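Local coordinates for alpha-L-arabinosidase (Xanthomonas axonopodis pv. citri, PDB 6D25), which probably removes alpha-L-arabinofuranosyl side groups from arabinoxylans, including internally di-substituted ones, as a trimeric GH51 arabinofuranosidase, at residues L35-P40 with G439-A444; K236-P241 with E250-E255; F398-P403 with H512-L517. All coordinates share one frame; numbering follows the deposited sequence.

Contact 1 of 3, residues L35-P40 with G439-A444; sequences LRVDQP and GHVYIA
Leu-35 holds CG anti to its own backbone N (chi1 175°) and CD2 anti to CA, an extended shape that carries the CD2 methyl across to Ile-443 and Val-441. Ile-443 answers with an equally stretched chain: its chi2 of 167° swings CD1 outward, and Leu-35 CD2 meets Ile-443 CD1 tip to tip at 3.8 Å. The same Leu-35 methyl also lies 3.9 Å from Ile-443 CG1 and 4.0 Å from Val-441 CG1, so one methyl rests against both beta-branched residues. Two residues on, Val-37 slants across Val-441: Val-37 CG1 is 4.0 Å from Val-441 CG2, and the second branch, Val-37 CG2, is 4.1 Å from that same methyl. No hydrogen bond links the segments, and their backbones stay well apart, with the CA atoms of Val-37 and Val-441 separated by 7.8 Å; the link between them is made by branched side chains. Leu-410 of strand 407-421 touches both Leu-35 and Val-441 and continues this apolar layer. On the far side of 35-40, a type I turn from Arg-36 to Gln-39 ends the strand. There Arg-36 grips Asp-38 side-on, NE to OD1 and NH2 to OD2, with the NH2 bond of 2.8 Å almost straight and close to the guanidinium plane. Strand 29-36 bonds to 407-421 and 454-461, whereas 441-447 bonds to 424-435 and 513-519. Strand residue Leu-35 and turn residue Val-37 thus pack on strand 441-447 at the margin of a beta-sandwich interior, here the C-terminal domain, to which the N-terminal strand contributes.

Contact 2 of 3, residues K236-P241 with E250-E255; sequences KIAPGP and EVMMRE
Met-252 leaves the helix pointing at the end of strand 235-238 and curls over the carbonyl of Pro-239 instead of running straight past it. Its CG lies 3.8 Å from Pro-239 O, SD follows at 3.9 Å and CE at 4.1 Å, so three successive atoms of the chain wrap the same oxygen. Bends at chi2 (-64°) and chi3 (-44°) produce this hooked shape and lead the terminal methyl back to Ala-238, where Met-252 CE touches Ala-238 CB at 4.2 Å. Ala-238 faces the helix directly, whereas the Pro-239 ring stands to one side and contributes mainly its carbonyl. That buried oxygen does not depend on the methionine for a polar partner, because it accepts a hydrogen bond from Trp-248 NE1, one turn back along helix 246-256. Helix 212-224 closes the flank: Phe-219 packs on both Ala-238 and Pro-239, and Val-212 packs on Met-252. Away from the strand, Arg-254 and Glu-255 form a salt bridge, NE to OE2 at 2.9 Å; the oxygen lies in the guanidinium plane but is approached on its anti side, and the second link from NH2 is weak. Glu-255 also packs on Arg-211 of the second subunit. Between the segments there is no hydrogen bond, only apolar and carbonyl contacts. Strand 235-238, helix 246-256 and strand 262-269 make up a right-handed beta-alpha-beta unit, and the contact packs the helix of the unit against the end of its own strand. The unit is one of the repeats of the eight-stranded parallel (beta/alpha)8 barrel, the catalytic fold of GH51 enzymes.

Contact 3 of 3, residues F398-P403 with H512-L517; sequences FALYKP and HSIVML
The phenol ring of Tyr-401 carries the methyl of Met-516 over the centre of one face, with Met-516 CE 3.6 Å from the Tyr-401 ring centroid and only 7° off the ring normal. This CH-pi contact is also a Met-aromatic one at longer range, since Met-516 SD stands behind the methyl, 5.3 Å from the same Tyr-401 centroid and almost on the normal. Two further aromatics meet the ring, Tyr-404 edge-to-face and Phe-356 at an oblique angle. At its outer end the hydroxyl hydrogen-bonds to Asp-357 OD1 of helix 346-361, which anchors the phenol end. Met-516 arrives from strand 513-519 with CG anti to its backbone N (chi1 -178°), then bends at chi2 (64°) and again at chi3, turning CE up against the tyrosine. The bent chain passes beside the last helical carbonyl, Met-516 CG and Met-516 CE each being 3.5 Å from Leu-400 O. Leu-400 itself faces the strand. Its CB meets Met-516 CB at 4.3 Å, and its CD1 reaches along the strand to Ile-514 CG2 at 4.5 Å, while Leu-473 of the adjacent strand 468-473 also packs on the leucine. All four touching residues are buried, and the CA atoms of Leu-400 and Met-516 approach to 6.4 Å. The end of helix 393-400, after the last barrel strand, thus packs on strand 513-519 of the C-terminal beta domain, at the junction of barrel and beta domain. No hydrogen bond crosses between the segments. The methyl therefore touches both a pi face and, roughly at right angles to it, a carbonyl oxygen, both electron-rich; bonded to sulfur, its C-H groups are probably slightly positive, which suits both neighbours and adds a weak electrostatic component to the apolar packing.

Overall arrangement
Contacts 1 and 3 meet in the beta domain, contact 3 joining its sheet to helix 393-400 on the barrel side: their centres lie about 15 Å apart, and strands 441-447 and 513-519 are neighbours in the same sheet, with a probable hydrogen bond from Leu-517 N to Ile-443 O. Contact 1 packs one face of strand 441-447, while on the other Tyr-442 meets Pro-403 and Ala-444 meets Tyr-401, bringing in contact 3. Contact 2 sits apart in the barrel, about 34 Å from contact 1 and 33 Å from contact 3 between centres, with contact 3 across the chain's centre. In such barrels the active site lies at the C-terminal strand ends, where Pro-239 and Gly-240 follow strand 235-238.

Contact 1 of 3, residues L35-P40 with G439-A444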
ATOM      1  N   LEU A  35       9.597  15.727 -50.335  1.00 25.38           N
ATOM      2  CA  LEU A  35       9.411  14.366 -49.831  1.00 24.51           C
ATOM      3  C   LEU A  35      10.683  13.569 -50.134  1.00 24.66           C
ATOM      4  O   LEU A  35      11.114  13.473 -51.312  1.00 25.42           O
ATOM      5  CB  LEU A  35       8.218  13.721 -50.532  1.00 24.01           C
ATOM      6  CG  LEU A  35       7.976  12.240 -50.192  1.00 23.63           C
ATOM      7  CD1 LEU A  35       7.752  12.051 -48.711  1.00 23.09           C
ATOM      8  CD2 LEU A  35       6.843  11.649 -51.019  1.00 23.52           C
ATOM      9  N   ARG A  36      11.284  13.021 -49.092  1.00 24.41           N
ATOM     10  CA  ARG A  36      12.552  12.290 -49.225  1.00 24.96           C
ATOM     11  C   ARG A  36      12.279  10.779 -49.138  1.00 24.52           C
ATOM     12  O   ARG A  36      12.480  10.174 -48.131  1.00 23.93           O
ATOM     13  CB  ARG A  36      13.546  12.758 -48.158  1.00 25.24           C
ATOM     14  CG  ARG A  36      13.889  14.244 -48.197  1.00 26.60           C
ATOM     15  CD  ARG A  36      14.387  14.729 -49.538  1.00 27.95           C
ATOM     16  NE  ARG A  36      15.563  14.043 -49.975  1.00 30.08           N
ATOM     17  CZ  ARG A  36      16.798  14.508 -49.881  1.00 31.63           C
ATOM     18  NH1 ARG A  36      17.026  15.639 -49.200  1.00 29.98           N
ATOM     19  NH2 ARG A  36      17.794  13.817 -50.433  1.00 30.98           N
ATOM     20  N   VAL A  37      11.880  10.190 -50.254  1.00 25.45           N
ATOM     21  CA  VAL A  37      11.703   8.741 -50.339  1.00 25.79           C
ATOM     22  C   VAL A  37      13.078   8.065 -50.183  1.00 26.32           C
ATOM     23  O   VAL A  37      13.154   6.974 -49.707  1.00 25.60           O
ATOM     24  CB  VAL A  37      11.012   8.322 -51.648  1.00 26.73           C
ATOM     25  CG1 VAL A  37      10.839   6.808 -51.752  1.00 26.77           C
ATOM     26  CG2 VAL A  37       9.682   9.040 -51.828  1.00 27.12           C
ATOM     27  N   ASP A  38      14.142   8.782 -50.539  1.00 26.57           N
ATOM     28  CA  ASP A  38      15.514   8.314 -50.436  1.00 27.57           C
ATOM     29  C   ASP A  38      16.051   8.402 -49.003  1.00 26.88           C
ATOM     30  O   ASP A  38      17.186   8.016 -48.782  1.00 26.95           O
ATOM     31  CB  ASP A  38      16.430   9.129 -51.365  1.00 29.75           C
ATOM     32  CG  ASP A  38      16.381  10.649 -51.163  1.00 30.35           C
ATOM     33  OD1 ASP A  38      15.419  11.181 -50.579  1.00 29.36           O
ATOM     34  OD2 ASP A  38      17.285  11.309 -51.651  1.00 32.40           O
ATOM     35  N   GLN A  39      15.277   8.883 -48.020  1.00 25.98           N
ATOM     36  CA  GLN A  39      15.769   8.940 -46.631  1.00 25.82           C
ATOM     37  C   GLN A  39      14.789   8.242 -45.697  1.00 24.47           C
ATOM     38  O   GLN A  39      14.254   8.854 -44.767  1.00 25.22           O
ATOM     39  CB  GLN A  39      16.016  10.385 -46.197  1.00 26.05           C
ATOM     40  CG  GLN A  39      17.058  11.119 -47.040  1.00 27.48           C
ATOM     41  CD  GLN A  39      17.185  12.561 -46.617  1.00 28.26           C
ATOM     42  OE1 GLN A  39      16.327  13.061 -45.886  1.00 28.19           O
ATOM     43  NE2 GLN A  39      18.280  13.180 -46.982  1.00 29.78           N
ATOM     44  N   PRO A  40      14.545   6.959 -45.905  1.00 24.86           N
ATOM     45  CA  PRO A  40      13.632   6.224 -45.036  1.00 24.21           C
ATOM     46  C   PRO A  40      14.067   6.241 -43.567  1.00 24.53           C
ATOM     47  O   PRO A  40      15.260   6.121 -43.289  1.00 25.32           O
ATOM     48  CB  PRO A  40      13.634   4.785 -45.569  1.00 24.64           C
ATOM     49  CG  PRO A  40      14.979   4.654 -46.282  1.00 24.94           C
ATOM     50  CD  PRO A  40      15.166   6.028 -46.880  1.00 25.39           C
ATOM     51  N   GLY A 439       4.661  -1.628 -50.461  1.00 27.50           N
ATOM     52  CA  GLY A 439       5.710  -1.180 -51.367  1.00 27.26           C
ATOM     53  C   GLY A 439       5.431   0.195 -51.968  1.00 27.34           C
ATOM     54  O   GLY A 439       6.294   0.746 -52.659  1.00 27.99           O
ATOM     55  N   HIS A 440       4.257   0.760 -51.749  1.00 26.14           N
ATOM     56  CA  HIS A 440       3.880   2.067 -52.308  1.00 26.70           C
ATOM     57  C   HIS A 440       4.160   3.184 -51.293  1.00 24.77           C
ATOM     58  O   HIS A 440       4.088   2.985 -50.052  1.00 23.25           O
ATOM     59  CB  HIS A 440       2.392   2.071 -52.711  1.00 28.67           C
ATOM     60  CG  HIS A 440       2.092   1.167 -53.856  1.00 32.20           C
ATOM     61  ND1 HIS A 440       2.190   1.589 -55.181  1.00 35.54           N
ATOM     62  CD2 HIS A 440       1.758  -0.141 -53.898  1.00 34.25           C
ATOM     63  CE1 HIS A 440       1.925   0.572 -55.990  1.00 36.79           C
ATOM     64  NE2 HIS A 440       1.637  -0.504 -55.222  1.00 36.02           N
ATOM     65  N   VAL A 441       4.433   4.356 -51.839  1.00 23.84           N
ATOM     66  CA  VAL A 441       4.562   5.560 -51.037  1.00 23.01           C
ATOM     67  C   VAL A 441       3.176   6.211 -50.897  1.00 22.31           C
ATOM     68  O   VAL A 441       2.444   6.324 -51.888  1.00 21.62           O
ATOM     69  CB  VAL A 441       5.581   6.541 -51.631  1.00 23.40           C
ATOM     70  CG1 VAL A 441       5.534   7.906 -50.969  1.00 23.09           C
ATOM     71  CG2 VAL A 441       6.970   5.939 -51.595  1.00 24.24           C
ATOM     72  N   TYR A 442       2.843   6.624 -49.674  1.00 21.59           N
ATOM     73  CA  TYR A 442       1.607   7.318 -49.373  1.00 21.37           C
ATOM     74  C   TYR A 442       1.915   8.681 -48.749  1.00 21.34           C
ATOM     75  O   TYR A 442       2.868   8.809 -47.961  1.00 20.22           O
ATOM     76  CB  TYR A 442       0.738   6.522 -48.405  1.00 21.15           C
ATOM     77  CG  TYR A 442       0.163   5.244 -48.968  1.00 21.54           C
ATOM     78  CD1 TYR A 442       0.957   4.105 -49.098  1.00 22.89           C
ATOM     79  CD2 TYR A 442      -1.140   5.173 -49.393  1.00 21.47           C
ATOM     80  CE1 TYR A 442       0.435   2.922 -49.608  1.00 23.23           C
ATOM     81  CE2 TYR A 442      -1.673   4.014 -49.920  1.00 22.05           C
ATOM     82  CZ  TYR A 442      -0.885   2.886 -50.036  1.00 23.26           C
ATOM     83  OH  TYR A 442      -1.411   1.737 -50.559  1.00 23.21           O
ATOM     84  N   ILE A 443       1.116   9.690 -49.140  1.00 20.80           N
ATOM     85  CA  ILE A 443       1.263  11.053 -48.634  1.00 20.89           C
ATOM     86  C   ILE A 443      -0.098  11.510 -48.127  1.00 20.13           C
ATOM     87  O   ILE A 443      -1.062  11.476 -48.907  1.00 19.38           O
ATOM     88  CB  ILE A 443       1.729  12.058 -49.698  1.00 22.33           C
ATOM     89  CG1 ILE A 443       2.966  11.593 -50.460  1.00 23.40           C
ATOM     90  CG2 ILE A 443       1.871  13.448 -49.050  1.00 22.85           C
ATOM     91  CD1 ILE A 443       3.226  12.424 -51.708  1.00 24.17           C
ATOM     92  N   ALA A 444      -0.143  11.897 -46.839  1.00 19.29           N
ATOM     93  CA  ALA A 444      -1.327  12.465 -46.229  1.00 18.79           C
ATOM     94  C   ALA A 444      -1.164  13.985 -46.189  1.00 18.93           C
ATOM     95  O   ALA A 444      -0.094  14.470 -45.797  1.00 17.76           O
ATOM     96  CB  ALA A 444      -1.509  11.900 -44.858  1.00 18.41           C
TER

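Contact 2 of 3, residues K236-P241 with E250-E255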
ATOM      1  N   LYS A 236       5.252  -4.205 -19.848  1.00 18.17           N
ATOM      2  CA  LYS A 236       4.651  -3.425 -18.762  1.00 18.22           C
ATOM      3  C   LYS A 236       4.696  -1.935 -19.083  1.00 17.68           C
ATOM      4  O   LYS A 236       5.769  -1.400 -19.375  1.00 17.80           O
ATOM      5  CB  LYS A 236       5.407  -3.694 -17.462  1.00 19.97           C
ATOM      6  CG  LYS A 236       5.297  -5.142 -16.972  1.00 22.40           C
ATOM      7  CD  LYS A 236       6.432  -5.503 -16.058  1.00 24.22           C
ATOM      8  CE  LYS A 236       6.261  -6.867 -15.448  1.00 26.87           C
ATOM      9  NZ  LYS A 236       7.378  -7.163 -14.518  1.00 27.27           N
ATOM     10  N   ILE A 237       3.553  -1.306 -19.015  1.00 16.74           N
ATOM     11  CA  ILE A 237       3.415   0.116 -19.262  1.00 17.56           C
ATOM     12  C   ILE A 237       3.239   0.845 -17.924  1.00 16.68           C
ATOM     13  O   ILE A 237       2.276   0.590 -17.197  1.00 15.96           O
ATOM     14  CB  ILE A 237       2.216   0.415 -20.174  1.00 18.77           C
ATOM     15  CG1 ILE A 237       2.157  -0.496 -21.409  1.00 19.89           C
ATOM     16  CG2 ILE A 237       2.198   1.928 -20.525  1.00 18.59           C
ATOM     17  CD1 ILE A 237       3.367  -0.511 -22.193  1.00 20.58           C
ATOM     18  N   ALA A 238       4.169   1.733 -17.612  1.00 16.25           N
ATOM     19  CA  ALA A 238       4.125   2.547 -16.411  1.00 16.36           C
ATOM     20  C   ALA A 238       3.202   3.757 -16.581  1.00 16.68           C
ATOM     21  O   ALA A 238       3.097   4.334 -17.656  1.00 15.26           O
ATOM     22  CB  ALA A 238       5.521   2.981 -16.054  1.00 16.94           C
ATOM     23  N   PRO A 239       2.587   4.179 -15.483  1.00 17.16           N
ATOM     24  CA  PRO A 239       1.659   5.318 -15.414  1.00 17.82           C
ATOM     25  C   PRO A 239       2.449   6.634 -15.547  1.00 17.34           C
ATOM     26  O   PRO A 239       3.337   6.921 -14.770  1.00 18.37           O
ATOM     27  CB  PRO A 239       0.997   5.118 -14.043  1.00 18.09           C
ATOM     28  CG  PRO A 239       2.053   4.503 -13.220  1.00 19.18           C
ATOM     29  CD  PRO A 239       2.720   3.542 -14.169  1.00 18.19           C
ATOM     30  N   GLY A 240       2.194   7.346 -16.627  1.00 17.00           N
ATOM     31  CA  GLY A 240       2.956   8.539 -16.974  1.00 17.07           C
ATOM     32  C   GLY A 240       2.131   9.814 -16.824  1.00 17.39           C
ATOM     33  O   GLY A 240       1.110   9.839 -16.146  1.00 17.09           O
ATOM     34  N   PRO A 241       2.613  10.926 -17.419  1.00 17.83           N
ATOM     35  CA  PRO A 241       2.093  12.244 -17.195  1.00 17.79           C
ATOM     36  C   PRO A 241       0.751  12.526 -17.899  1.00 18.94           C
ATOM     37  O   PRO A 241       0.410  11.924 -18.931  1.00 18.55           O
ATOM     38  CB  PRO A 241       3.142  13.144 -17.816  1.00 18.67           C
ATOM     39  CG  PRO A 241       3.682  12.324 -18.951  1.00 18.08           C
ATOM     40  CD  PRO A 241       3.719  10.921 -18.363  1.00 17.93           C
ATOM     41  N   GLU A 250      10.049  13.109 -15.490  1.00 17.87           N
ATOM     42  CA  GLU A 250      11.382  13.155 -14.936  1.00 19.64           C
ATOM     43  C   GLU A 250      11.517  12.110 -13.804  1.00 19.13           C
ATOM     44  O   GLU A 250      12.489  11.338 -13.771  1.00 18.13           O
ATOM     45  CB  GLU A 250      11.675  14.568 -14.435  1.00 22.29           C
ATOM     46  CG  GLU A 250      12.944  14.685 -13.645  1.00 25.71           C
ATOM     47  CD  GLU A 250      14.199  14.752 -14.482  1.00 30.02           C
ATOM     48  OE1 GLU A 250      14.127  15.198 -15.638  1.00 33.10           O
ATOM     49  OE2 GLU A 250      15.267  14.376 -13.935  1.00 35.07           O
ATOM     50  N   VAL A 251      10.585  12.117 -12.846  1.00 18.29           N
ATOM     51  CA  VAL A 251      10.733  11.235 -11.698  1.00 18.59           C
ATOM     52  C   VAL A 251      10.461   9.795 -12.111  1.00 17.90           C
ATOM     53  O   VAL A 251      11.190   8.906 -11.673  1.00 17.25           O
ATOM     54  CB  VAL A 251       9.842  11.684 -10.523  1.00 18.58           C
ATOM     55  CG1 VAL A 251       9.863  10.673  -9.393  1.00 18.73           C
ATOM     56  CG2 VAL A 251      10.287  13.055 -10.040  1.00 19.22           C
ATOM     57  N   MET A 252       9.421   9.530 -12.885  1.00 18.03           N
ATOM     58  CA  MET A 252       9.133   8.144 -13.231  1.00 18.93           C
ATOM     59  C   MET A 252      10.339   7.553 -13.983  1.00 18.63           C
ATOM     60  O   MET A 252      10.704   6.389 -13.743  1.00 18.14           O
ATOM     61  CB  MET A 252       7.907   7.974 -14.131  1.00 20.42           C
ATOM     62  CG  MET A 252       6.624   8.216 -13.454  1.00 22.70           C
ATOM     63  SD  MET A 252       6.201   7.037 -12.091  1.00 28.42           S
ATOM     64  CE  MET A 252       6.637   5.489 -12.839  1.00 22.63           C
ATOM     65  N   MET A 253      10.932   8.319 -14.901  1.00 18.09           N
ATOM     66  CA  MET A 253      12.058   7.783 -15.670  1.00 18.87           C
ATOM     67  C   MET A 253      13.297   7.652 -14.770  1.00 19.20           C
ATOM     68  O   MET A 253      13.977   6.617 -14.806  1.00 18.86           O
ATOM     69  CB  MET A 253      12.355   8.676 -16.898  1.00 18.95           C
ATOM     70  CG  MET A 253      11.293   8.623 -17.948  1.00 18.12           C
ATOM     71  SD  MET A 253      10.958   6.989 -18.622  1.00 18.80           S
ATOM     72  CE  MET A 253      12.443   6.775 -19.601  1.00 19.14           C
ATOM     73  N   ARG A 254      13.591   8.683 -13.979  1.00 19.37           N
ATOM     74  CA  ARG A 254      14.748   8.655 -13.089  1.00 20.54           C
ATOM     75  C   ARG A 254      14.644   7.430 -12.155  1.00 19.98           C
ATOM     76  O   ARG A 254      15.621   6.747 -11.907  1.00 19.18           O
ATOM     77  CB  ARG A 254      14.838   9.907 -12.213  1.00 22.03           C
ATOM     78  CG  ARG A 254      16.019   9.976 -11.258  1.00 23.93           C
ATOM     79  CD  ARG A 254      15.900  11.268 -10.416  1.00 27.08           C
ATOM     80  NE  ARG A 254      14.877  11.142  -9.365  1.00 28.43           N
ATOM     81  CZ  ARG A 254      14.088  12.119  -8.918  1.00 29.73           C
ATOM     82  NH1 ARG A 254      14.182  13.353  -9.392  1.00 28.68           N
ATOM     83  NH2 ARG A 254      13.226  11.865  -7.944  1.00 30.58           N
ATOM     84  N   GLU A 255      13.462   7.187 -11.610  1.00 19.00           N
ATOM     85  CA  GLU A 255      13.300   6.223 -10.546  1.00 20.21           C
ATOM     86  C   GLU A 255      12.990   4.824 -11.084  1.00 19.56           C
ATOM     87  O   GLU A 255      13.263   3.854 -10.375  1.00 19.87           O
ATOM     88  CB  GLU A 255      12.192   6.604  -9.548  1.00 20.98           C
ATOM     89  CG  GLU A 255      12.494   7.842  -8.768  1.00 22.51           C
ATOM     90  CD  GLU A 255      13.793   7.763  -7.949  1.00 24.27           C
ATOM     91  OE1 GLU A 255      14.090   6.724  -7.405  1.00 26.05           O
ATOM     92  OE2 GLU A 255      14.470   8.770  -7.831  1.00 24.93           O
TER

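Contact 3 of 3, residues F398-P403 with H512-L517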
ATOM      1  N   PHE A 398      -8.976   6.678 -39.529  1.00 14.77           N
ATOM      2  CA  PHE A 398      -8.274   5.403 -39.221  1.00 15.56           C
ATOM      3  C   PHE A 398      -8.195   4.529 -40.479  1.00 16.15           C
ATOM      4  O   PHE A 398      -7.123   3.957 -40.753  1.00 15.42           O
ATOM      5  CB  PHE A 398      -8.948   4.653 -38.068  1.00 15.60           C
ATOM      6  CG  PHE A 398      -8.564   5.172 -36.702  1.00 15.86           C
ATOM      7  CD1 PHE A 398      -9.008   6.394 -36.241  1.00 15.90           C
ATOM      8  CD2 PHE A 398      -7.714   4.433 -35.882  1.00 15.61           C
ATOM      9  CE1 PHE A 398      -8.634   6.861 -34.993  1.00 16.53           C
ATOM     10  CE2 PHE A 398      -7.339   4.900 -34.635  1.00 15.43           C
ATOM     11  CZ  PHE A 398      -7.793   6.099 -34.190  1.00 15.96           C
ATOM     12  N   ALA A 399      -9.300   4.450 -41.238  1.00 16.28           N
ATOM     13  CA  ALA A 399      -9.317   3.683 -42.490  1.00 17.54           C
ATOM     14  C   ALA A 399      -8.311   4.272 -43.496  1.00 17.86           C
ATOM     15  O   ALA A 399      -7.529   3.543 -44.068  1.00 17.60           O
ATOM     16  CB  ALA A 399     -10.704   3.649 -43.093  1.00 18.18           C
ATOM     17  N   LEU A 400      -8.309   5.586 -43.688  1.00 18.21           N
ATOM     18  CA  LEU A 400      -7.417   6.219 -44.691  1.00 18.62           C
ATOM     19  C   LEU A 400      -5.951   5.968 -44.332  1.00 17.49           C
ATOM     20  O   LEU A 400      -5.143   5.840 -45.224  1.00 16.78           O
ATOM     21  CB  LEU A 400      -7.646   7.732 -44.775  1.00 20.38           C
ATOM     22  CG  LEU A 400      -8.913   8.152 -45.545  1.00 22.99           C
ATOM     23  CD1 LEU A 400      -9.106   9.671 -45.504  1.00 25.70           C
ATOM     24  CD2 LEU A 400      -8.952   7.647 -46.980  1.00 23.94           C
ATOM     25  N   TYR A 401      -5.624   5.973 -43.041  1.00 15.81           N
ATOM     26  CA  TYR A 401      -4.248   5.845 -42.609  1.00 16.23           C
ATOM     27  C   TYR A 401      -3.847   4.381 -42.392  1.00 16.80           C
ATOM     28  O   TYR A 401      -2.758   4.120 -41.887  1.00 17.07           O
ATOM     29  CB  TYR A 401      -3.986   6.659 -41.338  1.00 15.61           C
ATOM     30  CG  TYR A 401      -3.713   8.118 -41.551  1.00 15.00           C
ATOM     31  CD1 TYR A 401      -4.723   9.025 -41.842  1.00 14.88           C
ATOM     32  CD2 TYR A 401      -2.444   8.634 -41.385  1.00 15.29           C
ATOM     33  CE1 TYR A 401      -4.483  10.380 -42.011  1.00 14.86           C
ATOM     34  CE2 TYR A 401      -2.176   9.982 -41.546  1.00 15.00           C
ATOM     35  CZ  TYR A 401      -3.200  10.867 -41.833  1.00 15.44           C
ATOM     36  OH  TYR A 401      -2.911  12.215 -41.932  1.00 15.54           O
ATOM     37  N   LYS A 402      -4.669   3.419 -42.757  1.00 17.77           N
ATOM     38  CA  LYS A 402      -4.281   2.000 -42.631  1.00 20.81           C
ATOM     39  C   LYS A 402      -2.903   1.678 -43.244  1.00 19.63           C
ATOM     40  O   LYS A 402      -2.181   0.878 -42.683  1.00 18.62           O
ATOM     41  CB  LYS A 402      -5.271   1.077 -43.329  1.00 24.89           C
ATOM     42  CG  LYS A 402      -6.149   0.307 -42.399  1.00 31.12           C
ATOM     43  CD  LYS A 402      -7.191  -0.523 -43.140  1.00 35.72           C
ATOM     44  CE  LYS A 402      -6.640  -1.858 -43.549  1.00 39.71           C
ATOM     45  NZ  LYS A 402      -7.760  -2.770 -43.849  1.00 45.18           N
ATOM     46  N   PRO A 403      -2.552   2.261 -44.408  1.00 19.04           N
ATOM     47  CA  PRO A 403      -1.233   1.976 -44.958  1.00 19.19           C
ATOM     48  C   PRO A 403      -0.053   2.411 -44.062  1.00 18.97           C
ATOM     49  O   PRO A 403       1.054   1.928 -44.262  1.00 18.86           O
ATOM     50  CB  PRO A 403      -1.205   2.768 -46.272  1.00 20.41           C
ATOM     51  CG  PRO A 403      -2.679   2.924 -46.655  1.00 20.48           C
ATOM     52  CD  PRO A 403      -3.361   3.068 -45.321  1.00 19.72           C
ATOM     53  N   HIS A 512     -10.698  22.642 -45.535  1.00 19.87           N
ATOM     54  CA  HIS A 512     -11.211  21.722 -44.536  1.00 19.85           C
ATOM     55  C   HIS A 512     -11.296  20.278 -45.081  1.00 19.48           C
ATOM     56  O   HIS A 512     -12.360  19.649 -45.067  1.00 18.78           O
ATOM     57  CB  HIS A 512     -12.541  22.221 -43.968  1.00 21.04           C
ATOM     58  CG  HIS A 512     -13.678  22.395 -44.933  1.00 21.39           C
ATOM     59  ND1 HIS A 512     -14.150  23.648 -45.269  1.00 23.27           N
ATOM     60  CD2 HIS A 512     -14.491  21.510 -45.545  1.00 21.34           C
ATOM     61  CE1 HIS A 512     -15.205  23.530 -46.061  1.00 23.26           C
ATOM     62  NE2 HIS A 512     -15.428  22.237 -46.273  1.00 22.53           N
ATOM     63  N   SER A 513     -10.146  19.733 -45.492  1.00 19.28           N
ATOM     64  CA  SER A 513     -10.145  18.439 -46.130  1.00 19.38           C
ATOM     65  C   SER A 513      -8.864  17.678 -45.745  1.00 19.37           C
ATOM     66  O   SER A 513      -7.841  18.270 -45.380  1.00 18.24           O
ATOM     67  CB  SER A 513     -10.288  18.552 -47.651  1.00 20.96           C
ATOM     68  OG  SER A 513      -9.080  18.977 -48.256  1.00 24.00           O
ATOM     69  N   ILE A 514      -8.980  16.352 -45.839  1.00 18.10           N
ATOM     70  CA  ILE A 514      -7.910  15.430 -45.687  1.00 18.25           C
ATOM     71  C   ILE A 514      -7.793  14.600 -46.962  1.00 18.24           C
ATOM     72  O   ILE A 514      -8.784  14.037 -47.391  1.00 18.05           O
ATOM     73  CB  ILE A 514      -8.162  14.494 -44.490  1.00 17.90           C
ATOM     74  CG1 ILE A 514      -8.381  15.270 -43.192  1.00 18.51           C
ATOM     75  CG2 ILE A 514      -7.037  13.469 -44.323  1.00 17.45           C
ATOM     76  CD1 ILE A 514      -9.137  14.458 -42.157  1.00 18.53           C
ATOM     77  N   VAL A 515      -6.603  14.484 -47.524  1.00 18.21           N
ATOM     78  CA  VAL A 515      -6.404  13.546 -48.642  1.00 18.58           C
ATOM     79  C   VAL A 515      -5.300  12.550 -48.255  1.00 18.26           C
ATOM     80  O   VAL A 515      -4.375  12.869 -47.500  1.00 17.00           O
ATOM     81  CB  VAL A 515      -6.071  14.253 -49.960  1.00 19.97           C
ATOM     82  CG1 VAL A 515      -7.164  15.242 -50.355  1.00 20.47           C
ATOM     83  CG2 VAL A 515      -4.721  14.967 -49.906  1.00 20.88           C
ATOM     84  N   MET A 516      -5.454  11.334 -48.756  1.00 18.38           N
ATOM     85  CA  MET A 516      -4.450  10.298 -48.675  1.00 18.70           C
ATOM     86  C   MET A 516      -4.121   9.877 -50.111  1.00 19.53           C
ATOM     87  O   MET A 516      -5.000   9.424 -50.830  1.00 19.82           O
ATOM     88  CB  MET A 516      -4.910   9.107 -47.839  1.00 18.28           C
ATOM     89  CG  MET A 516      -3.868   8.025 -47.690  1.00 18.82           C
ATOM     90  SD  MET A 516      -2.386   8.549 -46.793  1.00 19.43           S
ATOM     91  CE  MET A 516      -3.049   8.626 -45.136  1.00 19.37           C
ATOM     92  N   LEU A 517      -2.887  10.119 -50.522  1.00 20.00           N
ATOM     93  CA  LEU A 517      -2.402   9.897 -51.886  1.00 21.71           C
ATOM     94  C   LEU A 517      -1.499   8.669 -51.933  1.00 22.38           C
ATOM     95  O   LEU A 517      -0.712   8.462 -51.018  1.00 22.16           O
ATOM     96  CB  LEU A 517      -1.594  11.102 -52.350  1.00 22.14           C
ATOM     97  CG  LEU A 517      -2.310  12.444 -52.230  1.00 22.59           C
ATOM     98  CD1 LEU A 517      -1.421  13.563 -52.743  1.00 23.32           C
ATOM     99  CD2 LEU A 517      -3.622  12.419 -52.998  1.00 23.02           C
TER